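Local coordinates for pirin-like protein (Geobacillus kaustophilus, PDB 2P17) that is of unknown function but belongs to the pirin family of bicupin proteins and binds one iron cation per subunit, at residues Glu35-Glu44 with His187-Leu195; Ala145-Lys155 with Thr178-Gly186. All blocks are in the same frame, centred on the assembly; numbering follows the deposited sequence.

Overall arrangement
The two contacts illustrate how a pirin is held together at two levels, between its cupin domains and within one of them. Contact 1 sets residues 35-44 of the N-terminal cupin domain against residues 187-195 of the C-terminal one, its centre about 7 Å from the centre of the chain. Contact 2, residues 145-155 with 178-186, is partly buried, its centre about 13 Å from that of the chain, and is nested inside the loop that contact 1 closes. Their centres are about 15 Å apart; strand 179-185 is followed by strand 189-196 after a short turn. Neither is at the iron site, which includes His-57 and His-99; the Leu-42 side chain lies about 13 Å from the ferric ion.

Contact 1 of 2, residues Glu35-Glu44 with His187-Leu195; sequences EYDPFLLLME and HYNGFLYIL
Glu-35 offers its backbone O to the amide of Asn-189, whose ND2 donates at 2.9 Å along a nearly straight bond. Two residues on, past the short helix, Asp-37 O takes the other bond from this ND2, also 2.9 Å, ND2 standing above the plane of the Asp-37 carbonyl; both acceptors lie close to the amide plane, fixing the group's rotation. CG of Asn-189, anti to the backbone N (chi1 -175°), carries the amide to this turn, where Asp-37 O belongs to the cis peptide bond before Pro-38. With an alanine here the single donor shared by the two carbonyls is gone, and the turn would probably be less firmly tied to strand 189-196. Phe-39 CE2 follows, 3.6 Å from Asn-189 O at the ring edge. The Phe-39 face receives the edge of Phe-191, offset, centroids 5.8 Å apart and planes at 86°. Leu-42 CD2 then lies 3.5 Å from Phe-191 CE1. Glu-44 OE2, hydrogen-bonded to His-110, stops 3.7 Å from Tyr-193 OH without a hydrogen bond. The axes of strands 39-44 and 189-195 run nearly parallel, 10.0 Å apart at closest approach, where the cupin domains join; Leu-114 (strand 109-117) and Tyr-240 (strand 235-242) pack around Phe-39.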
ATOM      1  N   GLU A  35      -3.064 -16.155  -2.656  1.00 10.09           N
ATOM      2  CA  GLU A  35      -1.848 -15.837  -1.925  1.00 10.00           C
ATOM      3  C   GLU A  35      -1.915 -14.490  -1.216  1.00  9.15           C
ATOM      4  O   GLU A  35      -1.319 -14.330  -0.150  1.00  8.95           O
ATOM      5  CB  GLU A  35      -0.616 -15.870  -2.846  1.00  9.96           C
ATOM      6  CG  GLU A  35       0.710 -15.755  -2.101  1.00 10.77           C
ATOM      7  CD  GLU A  35       1.918 -15.720  -3.018  1.00 11.17           C
ATOM      8  OE1 GLU A  35       1.842 -16.259  -4.142  1.00 13.50           O
ATOM      9  OE2 GLU A  35       2.950 -15.155  -2.593  1.00 12.43           O
ATOM     10  N   TYR A  36      -2.605 -13.524  -1.827  1.00  9.05           N
ATOM     11  CA  TYR A  36      -2.483 -12.127  -1.390  1.00  8.87           C
ATOM     12  C   TYR A  36      -3.651 -11.571  -0.591  1.00  8.36           C
ATOM     13  O   TYR A  36      -3.551 -10.463  -0.066  1.00  8.95           O
ATOM     14  CB  TYR A  36      -2.243 -11.229  -2.598  1.00  8.43           C
ATOM     15  CG  TYR A  36      -1.003 -11.554  -3.405  1.00  9.31           C
ATOM     16  CD1 TYR A  36       0.219 -11.850  -2.787  1.00 10.07           C
ATOM     17  CD2 TYR A  36      -1.045 -11.502  -4.786  1.00 10.24           C
ATOM     18  CE1 TYR A  36       1.356 -12.127  -3.547  1.00 10.05           C
ATOM     19  CE2 TYR A  36       0.095 -11.760  -5.553  1.00 10.57           C
ATOM     20  CZ  TYR A  36       1.279 -12.068  -4.925  1.00  9.71           C
ATOM     21  OH  TYR A  36       2.419 -12.320  -5.692  1.00 11.74           O
ATOM     22  N   ASP A  37      -4.720 -12.358  -0.490  1.00  8.63           N
ATOM     23  CA  ASP A  37      -5.957 -12.035   0.239  1.00  8.54           C
ATOM     24  C   ASP A  37      -5.616 -11.244   1.506  1.00  8.43           C
ATOM     25  O   ASP A  37      -4.902 -11.760   2.365  1.00  8.40           O
ATOM     26  CB  ASP A  37      -6.633 -13.377   0.587  1.00  8.99           C
ATOM     27  CG  ASP A  37      -8.031 -13.233   1.157  1.00  9.29           C
ATOM     28  OD1 ASP A  37      -8.575 -12.112   1.182  1.00  9.83           O
ATOM     29  OD2 ASP A  37      -8.577 -14.277   1.602  1.00 10.94           O
ATOM     30  N   PRO A  38      -6.175 -10.027   1.679  1.00  8.06           N
ATOM     31  CA  PRO A  38      -7.263  -9.388   0.940  1.00  8.01           C
ATOM     32  C   PRO A  38      -6.863  -8.545  -0.270  1.00  8.43           C
ATOM     33  O   PRO A  38      -7.722  -7.877  -0.859  1.00  8.77           O
ATOM     34  CB  PRO A  38      -7.882  -8.463   2.000  1.00  8.05           C
ATOM     35  CG  PRO A  38      -6.662  -7.997   2.817  1.00  8.23           C
ATOM     36  CD  PRO A  38      -5.719  -9.194   2.815  1.00  8.32           C
ATOM     37  N   PHE A  39      -5.583  -8.541  -0.631  1.00  8.19           N
ATOM     38  CA  PHE A  39      -5.126  -7.710  -1.752  1.00  8.48           C
ATOM     39  C   PHE A  39      -5.287  -8.439  -3.074  1.00  8.92           C
ATOM     40  O   PHE A  39      -5.147  -9.661  -3.130  1.00  9.49           O
ATOM     41  CB  PHE A  39      -3.687  -7.256  -1.512  1.00  8.25           C
ATOM     42  CG  PHE A  39      -3.504  -6.626  -0.172  1.00  8.32           C
ATOM     43  CD1 PHE A  39      -4.180  -5.457   0.145  1.00  8.58           C
ATOM     44  CD2 PHE A  39      -2.722  -7.223   0.798  1.00  9.09           C
ATOM     45  CE1 PHE A  39      -4.055  -4.863   1.405  1.00  9.54           C
ATOM     46  CE2 PHE A  39      -2.585  -6.628   2.050  1.00  8.47           C
ATOM     47  CZ  PHE A  39      -3.254  -5.446   2.349  1.00  9.03           C
ATOM     48  N   LEU A  40      -5.619  -7.692  -4.123  1.00  9.21           N
ATOM     49  CA  LEU A  40      -5.874  -8.302  -5.428  1.00 10.29           C
ATOM     50  C   LEU A  40      -4.768  -8.016  -6.421  1.00 11.06           C
ATOM     51  O   LEU A  40      -4.518  -8.814  -7.326  1.00 12.03           O
ATOM     52  CB  LEU A  40      -7.228  -7.848  -5.978  1.00 10.93           C
ATOM     53  CG  LEU A  40      -8.441  -8.301  -5.180  1.00 12.27           C
ATOM     54  CD1 LEU A  40      -9.657  -7.500  -5.603  1.00 12.20           C
ATOM     55  CD2 LEU A  40      -8.689  -9.813  -5.313  1.00 15.03           C
ATOM     56  N   LEU A  41      -4.116  -6.871  -6.252  1.00 11.05           N
ATOM     57  CA  LEU A  41      -2.982  -6.499  -7.086  1.00 12.07           C
ATOM     58  C   LEU A  41      -2.332  -5.237  -6.541  1.00 11.10           C
ATOM     59  O   LEU A  41      -2.930  -4.501  -5.752  1.00 11.04           O
ATOM     60  CB  LEU A  41      -3.371  -6.335  -8.564  1.00 13.54           C
ATOM     61  CG  LEU A  41      -4.321  -5.224  -8.991  1.00 15.24           C
ATOM     62  CD1 LEU A  41      -3.605  -3.882  -9.137  1.00 17.94           C
ATOM     63  CD2 LEU A  41      -4.987  -5.592 -10.327  1.00 14.53           C
ATOM     64  N   LEU A  42      -1.087  -5.016  -6.946  1.00 11.18           N
ATOM     65  CA  LEU A  42      -0.399  -3.767  -6.649  1.00 11.17           C
ATOM     66  C   LEU A  42       0.440  -3.443  -7.869  1.00 11.83           C
ATOM     67  O   LEU A  42       1.291  -4.243  -8.260  1.00 11.66           O
ATOM     68  CB  LEU A  42       0.498  -3.896  -5.414  1.00 11.49           C
ATOM     69  CG  LEU A  42       1.325  -2.646  -5.074  1.00 11.97           C
ATOM     70  CD1 LEU A  42       0.464  -1.405  -4.805  1.00 12.45           C
ATOM     71  CD2 LEU A  42       2.210  -2.932  -3.872  1.00 12.03           C
HETATM   72  N   MSE A  43       0.169  -2.286  -8.460  1.00 12.78           N
HETATM   73  CA  MSE A  43       0.815  -1.865  -9.697  1.00 14.64           C
HETATM   74  C   MSE A  43       1.585  -0.571  -9.482  1.00 13.34           C
HETATM   75  O   MSE A  43       1.080   0.356  -8.838  1.00 12.68           O
HETATM   76  CB  MSE A  43      -0.253  -1.648 -10.760  1.00 15.22           C
HETATM   77  CG  MSE A  43       0.276  -1.263 -12.110  1.00 17.18           C
HETATM   78 SE   MSE A  43      -1.113  -1.502 -13.418  0.30 20.70          SE
HETATM   79  CE  MSE A  43      -1.404  -3.409 -13.179  1.00 22.15           C
ATOM     80  N   GLU A  44       2.799  -0.518 -10.029  1.00 12.78           N
ATOM     81  CA  GLU A  44       3.604   0.691 -10.052  1.00 12.76           C
ATOM     82  C   GLU A  44       3.452   1.332 -11.417  1.00 12.62           C
ATOM     83  O   GLU A  44       3.566   0.653 -12.435  1.00 12.72           O
ATOM     84  CB  GLU A  44       5.076   0.369  -9.788  1.00 13.07           C
ATOM     85  CG  GLU A  44       5.994   1.589  -9.853  1.00 14.54           C
ATOM     86  CD  GLU A  44       7.474   1.232  -9.934  0.60 14.02           C
ATOM     87  OE1 GLU A  44       7.831   0.178 -10.514  0.50 14.64           O
ATOM     88  OE2 GLU A  44       8.286   2.028  -9.426  1.00 17.70           O
ATOM     89  N   HIS A 187      -3.289 -13.234  11.987  1.00  9.72           N
ATOM     90  CA  HIS A 187      -4.036 -13.655  10.810  1.00  9.58           C
ATOM     91  C   HIS A 187      -3.890 -12.675   9.641  1.00  9.27           C
ATOM     92  O   HIS A 187      -4.331 -12.974   8.522  1.00  9.03           O
ATOM     93  CB  HIS A 187      -5.513 -13.880  11.150  1.00  9.91           C
ATOM     94  CG  HIS A 187      -6.260 -12.627  11.481  1.00 10.30           C
ATOM     95  ND1 HIS A 187      -5.935 -11.824  12.555  1.00 11.44           N
ATOM     96  CD2 HIS A 187      -7.315 -12.033  10.873  1.00 12.07           C
ATOM     97  CE1 HIS A 187      -6.762 -10.793  12.596  1.00 12.57           C
ATOM     98  NE2 HIS A 187      -7.605 -10.892  11.584  1.00 14.20           N
ATOM     99  N   TYR A 188      -3.272 -11.516   9.874  1.00  8.38           N
ATOM    100  CA  TYR A 188      -3.082 -10.569   8.770  1.00  7.92           C
ATOM    101  C   TYR A 188      -2.090 -11.144   7.756  1.00  7.67           C
ATOM    102  O   TYR A 188      -1.139 -11.851   8.110  1.00  8.37           O
ATOM    103  CB  TYR A 188      -2.557  -9.223   9.266  1.00  8.36           C
ATOM    104  CG  TYR A 188      -3.584  -8.203   9.716  1.00  7.70           C
ATOM    105  CD1 TYR A 188      -4.773  -8.575  10.331  1.00  9.37           C
ATOM    106  CD2 TYR A 188      -3.326  -6.838   9.553  1.00  9.29           C
ATOM    107  CE1 TYR A 188      -5.682  -7.613  10.761  1.00  8.07           C
ATOM    108  CE2 TYR A 188      -4.233  -5.867   9.974  1.00  8.18           C
ATOM    109  CZ  TYR A 188      -5.407  -6.264  10.575  1.00  8.97           C
ATOM    110  OH  TYR A 188      -6.307  -5.311  11.027  1.00 10.00           O
ATOM    111  N   ASN A 189      -2.314 -10.787   6.497  1.00  7.76           N
ATOM    112  CA  ASN A 189      -1.487 -11.196   5.385  1.00  8.43           C
ATOM    113  C   ASN A 189      -0.902  -9.926   4.798  1.00  8.41           C
ATOM    114  O   ASN A 189      -1.630  -8.966   4.558  1.00  8.58           O
ATOM    115  CB  ASN A 189      -2.360 -11.945   4.366  1.00  7.96           C
ATOM    116  CG  ASN A 189      -1.563 -12.532   3.203  1.00  8.43           C
ATOM    117  OD1 ASN A 189      -0.364 -12.788   3.313  1.00  8.64           O
ATOM    118  ND2 ASN A 189      -2.246 -12.780   2.100  1.00  9.21           N
ATOM    119  N   GLY A 190       0.407  -9.898   4.561  1.00  9.14           N
ATOM    120  CA  GLY A 190       0.994  -8.666   4.066  1.00  9.62           C
ATOM    121  C   GLY A 190       2.372  -8.757   3.469  1.00  8.74           C
ATOM    122  O   GLY A 190       2.934  -9.843   3.271  1.00  8.21           O
ATOM    123  N   PHE A 191       2.912  -7.582   3.189  1.00  8.51           N
ATOM    124  CA  PHE A 191       4.174  -7.454   2.503  1.00  8.15           C
ATOM    125  C   PHE A 191       4.612  -6.007   2.656  1.00  7.80           C
ATOM    126  O   PHE A 191       3.841  -5.153   3.113  1.00  7.58           O
ATOM    127  CB  PHE A 191       4.007  -7.806   1.006  1.00  8.89           C
ATOM    128  CG  PHE A 191       3.094  -6.870   0.266  1.00  7.80           C
ATOM    129  CD1 PHE A 191       3.619  -5.741  -0.349  1.00  8.54           C
ATOM    130  CD2 PHE A 191       1.720  -7.066   0.255  1.00  8.77           C
ATOM    131  CE1 PHE A 191       2.789  -4.833  -0.994  1.00  9.54           C
ATOM    132  CE2 PHE A 191       0.873  -6.165  -0.382  1.00  8.43           C
ATOM    133  CZ  PHE A 191       1.403  -5.052  -1.015  1.00  9.30           C
ATOM    134  N   LEU A 192       5.833  -5.718   2.250  1.00  7.62           N
ATOM    135  CA  LEU A 192       6.264  -4.322   2.152  1.00  8.03           C
ATOM    136  C   LEU A 192       6.929  -4.073   0.812  1.00  8.44           C
ATOM    137  O   LEU A 192       7.396  -5.011   0.170  1.00  8.44           O
ATOM    138  CB  LEU A 192       7.161  -3.901   3.344  1.00  8.47           C
ATOM    139  CG  LEU A 192       8.456  -4.683   3.577  1.00  7.95           C
ATOM    140  CD1 LEU A 192       9.582  -4.240   2.638  1.00  9.27           C
ATOM    141  CD2 LEU A 192       8.897  -4.554   5.032  1.00  9.18           C
ATOM    142  N   TYR A 193       6.944  -2.818   0.386  1.00  8.47           N
ATOM    143  CA  TYR A 193       7.609  -2.445  -0.849  1.00  8.73           C
ATOM    144  C   TYR A 193       8.572  -1.314  -0.548  1.00  8.58           C
ATOM    145  O   TYR A 193       8.198  -0.332   0.100  1.00  8.27           O
ATOM    146  CB  TYR A 193       6.585  -2.023  -1.919  1.00  9.97           C
ATOM    147  CG  TYR A 193       7.250  -1.567  -3.187  1.00 10.64           C
ATOM    148  CD1 TYR A 193       7.820  -2.484  -4.054  1.00 11.75           C
ATOM    149  CD2 TYR A 193       7.348  -0.203  -3.493  1.00 12.23           C
ATOM    150  CE1 TYR A 193       8.450  -2.065  -5.216  1.00 12.46           C
ATOM    151  CE2 TYR A 193       7.995   0.232  -4.650  1.00 14.33           C
ATOM    152  CZ  TYR A 193       8.531  -0.718  -5.506  1.00 13.21           C
ATOM    153  OH  TYR A 193       9.176  -0.321  -6.664  1.00 15.87           O
ATOM    154  N   ILE A 194       9.820  -1.445  -1.008  1.00  7.62           N
ATOM    155  CA  ILE A 194      10.853  -0.495  -0.651  1.00  8.38           C
ATOM    156  C   ILE A 194      10.984   0.582  -1.724  1.00  8.95           C
ATOM    157  O   ILE A 194      11.244   0.282  -2.888  1.00  9.71           O
ATOM    158  CB  ILE A 194      12.216  -1.195  -0.405  1.00  8.51           C
ATOM    159  CG1 ILE A 194      12.057  -2.244   0.695  1.00  8.47           C
ATOM    160  CG2 ILE A 194      13.258  -0.170   0.010  1.00  8.80           C
ATOM    161  CD1 ILE A 194      13.260  -3.159   0.865  1.00 10.69           C
ATOM    162  N   LEU A 195      10.805   1.834  -1.304  1.00  9.31           N
ATOM    163  CA  LEU A 195      10.899   2.979  -2.204  1.00  9.91           C
ATOM    164  C   LEU A 195      12.333   3.472  -2.386  1.00 11.06           C
ATOM    165  O   LEU A 195      12.714   3.910  -3.484  1.00 11.28           O
ATOM    166  CB  LEU A 195      10.038   4.136  -1.674  1.00  9.96           C
ATOM    167  CG  LEU A 195       8.539   3.845  -1.570  1.00 11.03           C
ATOM    168  CD1 LEU A 195       7.847   4.902  -0.714  1.00 11.89           C
ATOM    169  CD2 LEU A 195       7.935   3.761  -2.951  1.00 12.99           C
TER

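Contact 2 of 2, residues Ala145-Lys155 with Thr178-Gly186; sequences ATIRVFSGSSK and TTVVQDLPG
Ala-145, Ile-147 and Val-180 meet inside the C-terminal cupin beta-barrel, where strands 145-149 and 179-185 face each other, running in nearly the same direction with their axes 8.7 Å apart at closest approach. Ala-145 CB presses on Val-180 CG2 at 3.4 Å, closer than two methyl groups normally pack, while Ile-147 CD1 reaches Val-180 CG1 tip to tip. The chain turns a corner at Phe-150 and returns toward strand 179-185 at Ser-153 and Ser-154.

Gln-182 receives it. Its CB leaves the backbone pointing away from the other segment, but a turn about the CB-CG bond (chi2 69°) brings CD back to within 3.4 Å of Ser-154 OG. OE1 accepts a short bond from Ser-154 OG, 2.6 Å; Ser-154 OG is also hydrogen-bonded to Arg-140. NE2 donates to Ser-153 O at 3.1 Å, in the carbonyl plane and on a lone pair, and also to Asp-183 O within its own strand. Both ends of the amide are thus engaged, which fixes its flip.

Lys-155 crosses Val-181 at a slant, its CE against CG1, and sends NZ on to a salt bridge with Glu-226. A water links Ser-153 OG to Asp-183 OD2, and the other carboxylate oxygen, Asp-183 OD1, accepts the backbone N of Lys-155 at 2.7 Å on its syn side, 30° out of the carboxylate plane.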
ATOM      1  N   ALA A 145      13.645   7.220  13.321  1.00 14.24           N
ATOM      2  CA  ALA A 145      12.587   6.721  12.430  1.00 13.71           C
ATOM      3  C   ALA A 145      11.247   7.410  12.607  1.00 13.35           C
ATOM      4  O   ALA A 145      10.881   7.832  13.705  1.00 14.27           O
ATOM      5  CB  ALA A 145      12.409   5.209  12.591  1.00 13.96           C
ATOM      6  N   THR A 146      10.502   7.487  11.515  1.00 12.60           N
ATOM      7  CA  THR A 146       9.106   7.891  11.585  1.00 12.40           C
ATOM      8  C   THR A 146       8.283   6.823  10.901  1.00 11.82           C
ATOM      9  O   THR A 146       8.687   6.270   9.875  1.00 11.47           O
ATOM     10  CB  THR A 146       8.826   9.253  10.947  1.00 13.10           C
ATOM     11  OG1 THR A 146       9.300   9.268   9.606  1.00 15.20           O
ATOM     12  CG2 THR A 146       9.506  10.375  11.714  1.00 14.93           C
ATOM     13  N   ILE A 147       7.159   6.494  11.520  1.00 11.42           N
ATOM     14  CA  ILE A 147       6.215   5.536  10.962  1.00 10.90           C
ATOM     15  C   ILE A 147       4.892   6.278  10.841  1.00 10.56           C
ATOM     16  O   ILE A 147       4.247   6.576  11.854  1.00 11.21           O
ATOM     17  CB  ILE A 147       6.063   4.280  11.848  1.00 10.85           C
ATOM     18  CG1 ILE A 147       7.429   3.607  12.055  1.00 11.45           C
ATOM     19  CG2 ILE A 147       5.061   3.305  11.221  1.00 10.74           C
ATOM     20  CD1 ILE A 147       8.089   3.994  13.370  1.00 14.26           C
ATOM     21  N   ARG A 148       4.515   6.599   9.604  1.00 10.09           N
ATOM     22  CA  ARG A 148       3.302   7.361   9.313  1.00  9.71           C
ATOM     23  C   ARG A 148       2.197   6.372   8.995  1.00  9.70           C
ATOM     24  O   ARG A 148       2.359   5.494   8.160  1.00 10.05           O
ATOM     25  CB  ARG A 148       3.544   8.294   8.128  1.00  9.91           C
ATOM     26  CG  ARG A 148       2.411   9.249   7.839  1.00 11.21           C
ATOM     27  CD  ARG A 148       2.838  10.258   6.793  1.00 12.83           C
ATOM     28  NE  ARG A 148       3.841  11.192   7.314  1.00 14.35           N
ATOM     29  CZ  ARG A 148       5.149  11.171   7.044  0.90 19.03           C
ATOM     30  NH1 ARG A 148       5.713  10.247   6.243  1.00 20.93           N
ATOM     31  NH2 ARG A 148       5.913  12.098   7.608  1.00 22.63           N
ATOM     32  N   VAL A 149       1.077   6.500   9.692  1.00  8.79           N
ATOM     33  CA  VAL A 149       0.013   5.516   9.598  1.00  8.49           C
ATOM     34  C   VAL A 149      -1.087   6.045   8.676  1.00  8.28           C
ATOM     35  O   VAL A 149      -1.791   6.988   9.022  1.00  8.58           O
ATOM     36  CB  VAL A 149      -0.569   5.158  10.989  1.00  8.36           C
ATOM     37  CG1 VAL A 149      -1.539   3.987  10.876  1.00  9.65           C
ATOM     38  CG2 VAL A 149       0.561   4.834  11.971  1.00  9.31           C
ATOM     39  N   PHE A 150      -1.241   5.415   7.512  1.00  7.36           N
ATOM     40  CA  PHE A 150      -2.285   5.783   6.555  1.00  7.88           C
ATOM     41  C   PHE A 150      -3.574   5.009   6.762  1.00  7.81           C
ATOM     42  O   PHE A 150      -4.652   5.483   6.401  1.00  8.60           O
ATOM     43  CB  PHE A 150      -1.792   5.614   5.119  1.00  7.90           C
ATOM     44  CG  PHE A 150      -0.880   6.717   4.676  1.00  7.56           C
ATOM     45  CD1 PHE A 150      -1.414   7.907   4.211  1.00  8.55           C
ATOM     46  CD2 PHE A 150       0.508   6.579   4.746  1.00  8.49           C
ATOM     47  CE1 PHE A 150      -0.597   8.945   3.794  1.00  8.81           C
ATOM     48  CE2 PHE A 150       1.346   7.626   4.328  1.00  7.36           C
ATOM     49  CZ  PHE A 150       0.787   8.809   3.864  1.00  7.73           C
ATOM     50  N   SER A 151      -3.453   3.821   7.346  1.00  7.48           N
ATOM     51  CA  SER A 151      -4.613   2.990   7.672  1.00  7.25           C
ATOM     52  C   SER A 151      -4.229   2.009   8.753  1.00  7.26           C
ATOM     53  O   SER A 151      -3.076   1.572   8.826  1.00  7.30           O
ATOM     54  CB  SER A 151      -5.099   2.236   6.432  1.00  7.64           C
ATOM     55  OG  SER A 151      -6.336   1.582   6.692  1.00  8.13           O
ATOM     56  N   GLY A 152      -5.191   1.658   9.608  1.00  7.58           N
ATOM     57  CA  GLY A 152      -4.930   0.689  10.662  1.00  8.35           C
ATOM     58  C   GLY A 152      -4.073   1.288  11.747  1.00  8.72           C
ATOM     59  O   GLY A 152      -4.253   2.450  12.122  1.00  8.89           O
ATOM     60  N   SER A 153      -3.150   0.491  12.273  1.00  9.62           N
ATOM     61  CA  SER A 153      -2.392   0.957  13.431  1.00 10.76           C
ATOM     62  C   SER A 153      -0.965   0.471  13.474  1.00 10.51           C
ATOM     63  O   SER A 153      -0.606  -0.524  12.844  1.00 10.59           O
ATOM     64  CB  SER A 153      -3.082   0.520  14.717  1.00 11.64           C
ATOM     65  OG  SER A 153      -3.036  -0.886  14.819  1.00 12.62           O
ATOM     66  N   SER A 154      -0.162   1.193  14.241  1.00 10.51           N
ATOM     67  CA  SER A 154       1.216   0.809  14.464  1.00 10.67           C
ATOM     68  C   SER A 154       1.510   1.109  15.925  1.00 10.99           C
ATOM     69  O   SER A 154       1.511   2.268  16.331  1.00 10.78           O
ATOM     70  CB  SER A 154       2.128   1.598  13.531  1.00 10.79           C
ATOM     71  OG  SER A 154       3.462   1.103  13.548  1.00 10.87           O
ATOM     72  N   LYS A 155       1.748   0.047  16.691  1.00 11.51           N
ATOM     73  CA  LYS A 155       1.934   0.122  18.156  1.00 12.25           C
ATOM     74  C   LYS A 155       0.874   1.031  18.800  1.00 11.69           C
ATOM     75  O   LYS A 155       1.176   1.884  19.642  1.00 11.87           O
ATOM     76  CB  LYS A 155       3.356   0.567  18.521  1.00 12.62           C
ATOM     77  CG  LYS A 155       4.460  -0.356  18.026  1.00 15.72           C
ATOM     78  CD  LYS A 155       4.618  -1.548  18.920  1.00 18.95           C
ATOM     79  CE  LYS A 155       5.787  -2.418  18.488  1.00 20.95           C
ATOM     80  NZ  LYS A 155       6.070  -3.399  19.561  1.00 23.25           N
ATOM     81  N   THR A 178      19.200   2.188  12.463  1.00 13.80           N
ATOM     82  CA  THR A 178      18.015   2.122  13.319  1.00 13.67           C
ATOM     83  C   THR A 178      17.140   0.901  13.007  1.00 13.54           C
ATOM     84  O   THR A 178      16.929   0.548  11.850  1.00 12.89           O
ATOM     85  CB  THR A 178      17.188   3.426  13.207  1.00 13.46           C
ATOM     86  OG1 THR A 178      17.952   4.509  13.749  1.00 15.63           O
ATOM     87  CG2 THR A 178      15.861   3.334  13.988  1.00 13.50           C
ATOM     88  N   THR A 179      16.655   0.277  14.075  1.00 13.26           N
ATOM     89  CA  THR A 179      15.719  -0.839  14.005  1.00 13.96           C
ATOM     90  C   THR A 179      14.338  -0.354  14.430  1.00 14.08           C
ATOM     91  O   THR A 179      14.200   0.354  15.435  1.00 15.43           O
ATOM     92  CB  THR A 179      16.181  -2.026  14.890  1.00 14.59           C
ATOM     93  OG1 THR A 179      17.455  -2.489  14.423  1.00 15.23           O
ATOM     94  CG2 THR A 179      15.185  -3.182  14.818  1.00 15.82           C
ATOM     95  N   VAL A 180      13.331  -0.740  13.644  1.00 13.47           N
ATOM     96  CA  VAL A 180      11.924  -0.392  13.867  1.00 13.93           C
ATOM     97  C   VAL A 180      11.134  -1.686  13.906  1.00 12.80           C
ATOM     98  O   VAL A 180      11.460  -2.636  13.192  1.00 12.49           O
ATOM     99  CB  VAL A 180      11.363   0.483  12.701  1.00 14.35           C
ATOM    100  CG1 VAL A 180       9.881   0.785  12.886  1.00 17.09           C
ATOM    101  CG2 VAL A 180      12.123   1.780  12.580  1.00 17.10           C
ATOM    102  N   VAL A 181      10.088  -1.715  14.726  1.00 11.90           N
ATOM    103  CA  VAL A 181       9.213  -2.878  14.813  1.00 11.97           C
ATOM    104  C   VAL A 181       7.787  -2.493  14.433  1.00 11.47           C
ATOM    105  O   VAL A 181       7.249  -1.492  14.941  1.00 11.74           O
ATOM    106  CB  VAL A 181       9.191  -3.443  16.256  1.00 12.22           C
ATOM    107  CG1 VAL A 181       8.243  -4.608  16.363  1.00 13.59           C
ATOM    108  CG2 VAL A 181      10.588  -3.874  16.684  1.00 13.42           C
ATOM    109  N   GLN A 182       7.183  -3.278  13.543  1.00 10.41           N
ATOM    110  CA  GLN A 182       5.750  -3.175  13.257  1.00 10.24           C
ATOM    111  C   GLN A 182       5.000  -4.393  13.814  1.00 10.49           C
ATOM    112  O   GLN A 182       5.348  -5.536  13.495  1.00 11.13           O
ATOM    113  CB  GLN A 182       5.521  -3.062  11.753  1.00 10.23           C
ATOM    114  CG  GLN A 182       4.048  -3.087  11.362  1.00  9.92           C
ATOM    115  CD  GLN A 182       3.282  -1.853  11.798  1.00  9.24           C
ATOM    116  OE1 GLN A 182       3.800  -0.740  11.736  1.00  9.90           O
ATOM    117  NE2 GLN A 182       2.042  -2.042  12.230  1.00  8.45           N
ATOM    118  N   ASP A 183       3.969  -4.139  14.620  1.00  9.72           N
ATOM    119  CA  ASP A 183       3.078  -5.195  15.135  1.00  9.69           C
ATOM    120  C   ASP A 183       2.001  -5.544  14.120  1.00  9.52           C
ATOM    121  O   ASP A 183       1.475  -4.662  13.437  1.00 10.04           O
ATOM    122  CB  ASP A 183       2.411  -4.759  16.444  1.00  9.83           C
ATOM    123  CG  ASP A 183       1.677  -3.434  16.312  1.00 10.28           C
ATOM    124  OD1 ASP A 183       2.264  -2.474  15.768  1.00 10.51           O
ATOM    125  OD2 ASP A 183       0.508  -3.359  16.748  1.00 14.14           O
ATOM    126  N   LEU A 184       1.677  -6.832  14.018  1.00  9.13           N
ATOM    127  CA  LEU A 184       0.583  -7.281  13.162  1.00  9.79           C
ATOM    128  C   LEU A 184      -0.169  -8.406  13.829  1.00  9.76           C
ATOM    129  O   LEU A 184       0.450  -9.298  14.392  1.00 10.06           O
ATOM    130  CB  LEU A 184       1.119  -7.820  11.831  1.00 10.33           C
ATOM    131  CG  LEU A 184       1.777  -6.815  10.893  1.00 10.95           C
ATOM    132  CD1 LEU A 184       2.417  -7.579   9.754  1.00 11.42           C
ATOM    133  CD2 LEU A 184       0.757  -5.783  10.373  1.00 12.30           C
ATOM    134  N   PRO A 185      -1.510  -8.383  13.759  1.00  9.50           N
ATOM    135  CA  PRO A 185      -2.283  -9.548  14.218  1.00 10.19           C
ATOM    136  C   PRO A 185      -1.870 -10.778  13.413  1.00  9.82           C
ATOM    137  O   PRO A 185      -1.564 -10.663  12.222  1.00  9.59           O
ATOM    138  CB  PRO A 185      -3.722  -9.157  13.911  1.00  9.93           C
ATOM    139  CG  PRO A 185      -3.700  -7.633  13.909  1.00 10.78           C
ATOM    140  CD  PRO A 185      -2.375  -7.272  13.321  1.00  9.85           C
ATOM    141  N   GLY A 186      -1.857 -11.941  14.053  1.00 10.11           N
ATOM    142  CA  GLY A 186      -1.321 -13.146  13.414  1.00 10.19           C
ATOM    143  C   GLY A 186      -2.007 -13.566  12.121  1.00 10.14           C
ATOM    144  O   GLY A 186      -1.378 -14.172  11.236  1.00 10.83           O
TER
HETATM  145  O   HOH W   1      -1.303  -1.438  16.863  1.00 13.82           O
HETATM  146  O   HOH W   2      -1.551  -3.277  12.651  1.00 20.48           O